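PDB 3K96: glycerol-3-phosphate dehydrogenase [NAD(P)+] from Coxiella burnetii, which probably catalyses the NAD(P)H-dependent reduction of dihydroxyacetone phosphate to sn-glycerol 3-phosphate, a building block for phospholipids. Local coordinates for residues R56-E61 against C91-S96. Numbering follows the deposited sequence.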
loop_
_atom_site.group_PDB
_atom_site.type_symbol
_atom_site.label_atom_id
_atom_site.label_comp_id
_atom_site.label_asym_id
_atom_site.label_seq_id
_atom_site.Cartn_x
_atom_site.Cartn_y
_atom_site.Cartn_z
ATOM N N ARG A 56 -25.581 -8.867 -21.650
ATOM C CA ARG A 56 -25.965 -7.737 -22.476
ATOM C C ARG A 56 -25.224 -6.503 -21.954
ATOM O O ARG A 56 -25.387 -6.106 -20.795
ATOM C CB ARG A 56 -27.466 -7.489 -22.421
ATOM C CG ARG A 56 -28.299 -8.630 -22.943
ATOM C CD ARG A 56 -29.769 -8.296 -22.801
ATOM N NE ARG A 56 -30.627 -9.411 -23.180
ATOM C CZ ARG A 56 -31.955 -9.375 -23.175
ATOM N NH1 ARG A 56 -32.602 -8.276 -22.795
ATOM N NH2 ARG A 56 -32.639 -10.450 -23.554
ATOM N N LEU A 57 -24.442 -5.894 -22.830
ATOM C CA LEU A 57 -23.657 -4.733 -22.493
ATOM C C LEU A 57 -24.227 -3.499 -23.160
ATOM O O LEU A 57 -24.297 -3.436 -24.378
ATOM C CB LEU A 57 -22.217 -4.955 -22.974
ATOM C CG LEU A 57 -21.200 -3.866 -22.651
ATOM C CD1 LEU A 57 -21.061 -3.713 -21.140
ATOM C CD2 LEU A 57 -19.857 -4.209 -23.306
ATOM N N TRP A 58 -24.600 -2.512 -22.368
ATOM C CA TRP A 58 -25.181 -1.267 -22.871
ATOM C C TRP A 58 -24.246 -0.083 -22.676
ATOM O O TRP A 58 -23.540 0.024 -21.668
ATOM C CB TRP A 58 -26.482 -0.982 -22.131
ATOM C CG TRP A 58 -27.158 0.342 -22.441
ATOM C CD1 TRP A 58 -28.001 0.609 -23.492
ATOM C CD2 TRP A 58 -27.106 1.544 -21.658
ATOM N NE1 TRP A 58 -28.446 1.909 -23.426
ATOM C CE2 TRP A 58 -27.918 2.505 -22.309
ATOM C CE3 TRP A 58 -26.443 1.910 -20.469
ATOM C CZ2 TRP A 58 -28.084 3.802 -21.819
ATOM C CZ3 TRP A 58 -26.616 3.194 -19.975
ATOM C CH2 TRP A 58 -27.432 4.131 -20.654
ATOM N N SER A 59 -24.259 0.801 -23.660
ATOM C CA SER A 59 -23.495 2.016 -23.619
ATOM C C SER A 59 -24.403 3.153 -24.013
ATOM O O SER A 59 -25.213 3.005 -24.937
ATOM C CB SER A 59 -22.341 1.949 -24.619
ATOM O OG SER A 59 -21.638 3.180 -24.644
ATOM N N TYR A 60 -24.261 4.290 -23.338
ATOM C CA TYR A 60 -25.052 5.482 -23.676
ATOM C C TYR A 60 -24.468 6.291 -24.860
ATOM O O TYR A 60 -25.152 7.161 -25.407
ATOM C CB TYR A 60 -25.290 6.376 -22.452
ATOM C CG TYR A 60 -24.068 6.709 -21.611
ATOM C CD1 TYR A 60 -23.247 7.771 -21.939
ATOM C CD2 TYR A 60 -23.777 5.980 -20.457
ATOM C CE1 TYR A 60 -22.149 8.086 -21.163
ATOM C CE2 TYR A 60 -22.683 6.280 -19.678
ATOM C CZ TYR A 60 -21.871 7.336 -20.029
ATOM O OH TYR A 60 -20.776 7.649 -19.253
ATOM N N GLU A 61 -23.220 6.000 -25.247
ATOM C CA GLU A 61 -22.576 6.628 -26.415
ATOM C C GLU A 61 -23.059 5.781 -27.631
ATOM O O GLU A 61 -22.512 4.727 -27.910
ATOM C CB GLU A 61 -21.041 6.587 -26.242
ATOM C CG GLU A 61 -20.504 7.129 -24.866
ATOM C CD GLU A 61 -18.989 6.836 -24.596
ATOM O OE1 GLU A 61 -18.463 7.215 -23.520
ATOM O OE2 GLU A 61 -18.322 6.218 -25.450
ATOM N N CYS A 91 -27.827 -0.702 -27.636
ATOM C CA CYS A 91 -27.776 0.751 -27.448
ATOM C C CYS A 91 -29.065 1.251 -26.815
ATOM O O CYS A 91 -29.129 2.389 -26.380
ATOM C CB CYS A 91 -27.506 1.514 -28.735
ATOM S SG CYS A 91 -28.888 1.557 -29.846
ATOM N N ASP A 92 -30.085 0.401 -26.748
ATOM C CA ASP A 92 -31.361 0.796 -26.149
ATOM C C ASP A 92 -31.475 0.266 -24.721
ATOM O O ASP A 92 -31.439 -0.942 -24.486
ATOM C CB ASP A 92 -32.544 0.289 -26.991
ATOM C CG ASP A 92 -33.909 0.703 -26.403
ATOM O OD1 ASP A 92 -34.093 1.898 -26.076
ATOM O OD2 ASP A 92 -34.795 -0.167 -26.279
ATOM N N LEU A 93 -31.653 1.172 -23.771
ATOM C CA LEU A 93 -31.722 0.788 -22.374
ATOM C C LEU A 93 -32.888 -0.128 -22.123
ATOM O O LEU A 93 -32.734 -1.191 -21.532
ATOM C CB LEU A 93 -31.840 2.027 -21.486
ATOM C CG LEU A 93 -31.736 1.744 -19.997
ATOM C CD1 LEU A 93 -30.368 1.120 -19.700
ATOM C CD2 LEU A 93 -31.937 3.023 -19.213
ATOM N N LYS A 94 -34.064 0.286 -22.583
ATOM C CA LYS A 94 -35.271 -0.514 -22.402
ATOM C C LYS A 94 -35.074 -1.921 -22.954
ATOM O O LYS A 94 -35.364 -2.906 -22.275
ATOM C CB LYS A 94 -36.471 0.163 -23.079
ATOM C CG LYS A 94 -37.829 -0.562 -22.877
ATOM C CD LYS A 94 -38.958 0.217 -23.550
ATOM C CE LYS A 94 -40.282 -0.541 -23.539
ATOM N NZ LYS A 94 -40.800 -0.763 -22.162
ATOM N N ALA A 95 -34.578 -2.013 -24.186
ATOM C CA ALA A 95 -34.355 -3.304 -24.837
ATOM C C ALA A 95 -33.346 -4.142 -24.068
ATOM O O ALA A 95 -33.481 -5.350 -23.964
ATOM C CB ALA A 95 -33.869 -3.090 -26.246
ATOM N N SER A 96 -32.326 -3.502 -23.517
ATOM C CA SER A 96 -31.299 -4.257 -22.801
ATOM C C SER A 96 -31.858 -4.872 -21.511
ATOM O O SER A 96 -31.419 -5.949 -21.088
ATOM C CB SER A 96 -30.071 -3.376 -22.515
ATOM O OG SER A 96 -30.362 -2.369 -21.564
#
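L93 lays its CD1 methyl over the middle of the W58 indole: the carbon stands 3.8 Å from the centroid of the six-membered ring of W58, 12° off the ring normal, a CH-pi contact. CB of L93 follows at 4.0 Å from W58 CE2. On the opposite face of the indole, the backbone N of Y60 lies offset toward the rim. W58 reaches the start of helix 93-97 because its CG is anti to the backbone N (chi1 175°), and its edge carries the polar contact: NE1 gives a weak, bent hydrogen bond to C91 O (3.1 Å). In this Rossmann-type nucleotide-binding domain, the contact joins strand 55-58 to the short helix that follows the neighbouring parallel edge strand 87-90, with L35 of strand 32-35 touching W58, L93 and S96. At the far end, R56 runs extended from CG to NE and donates from NH1 to S96 O (3.1 Å, 155°), arriving well above the carbonyl plane; the same NH1 also bonds E98 O, so one nitrogen ties together the carbonyls of S96 and E98 at the C-terminal end of helix 93-97. Within 91-96, D92 is the N-cap, OD2 accepting from A95 N at 2.8 Å, and S96 OG turns back to donate to L93 O (2.6 Å). The sulfonate of an EPE molecule, probably from the crystallisation liquor, accepts from the backbone N atoms of C91 and D92.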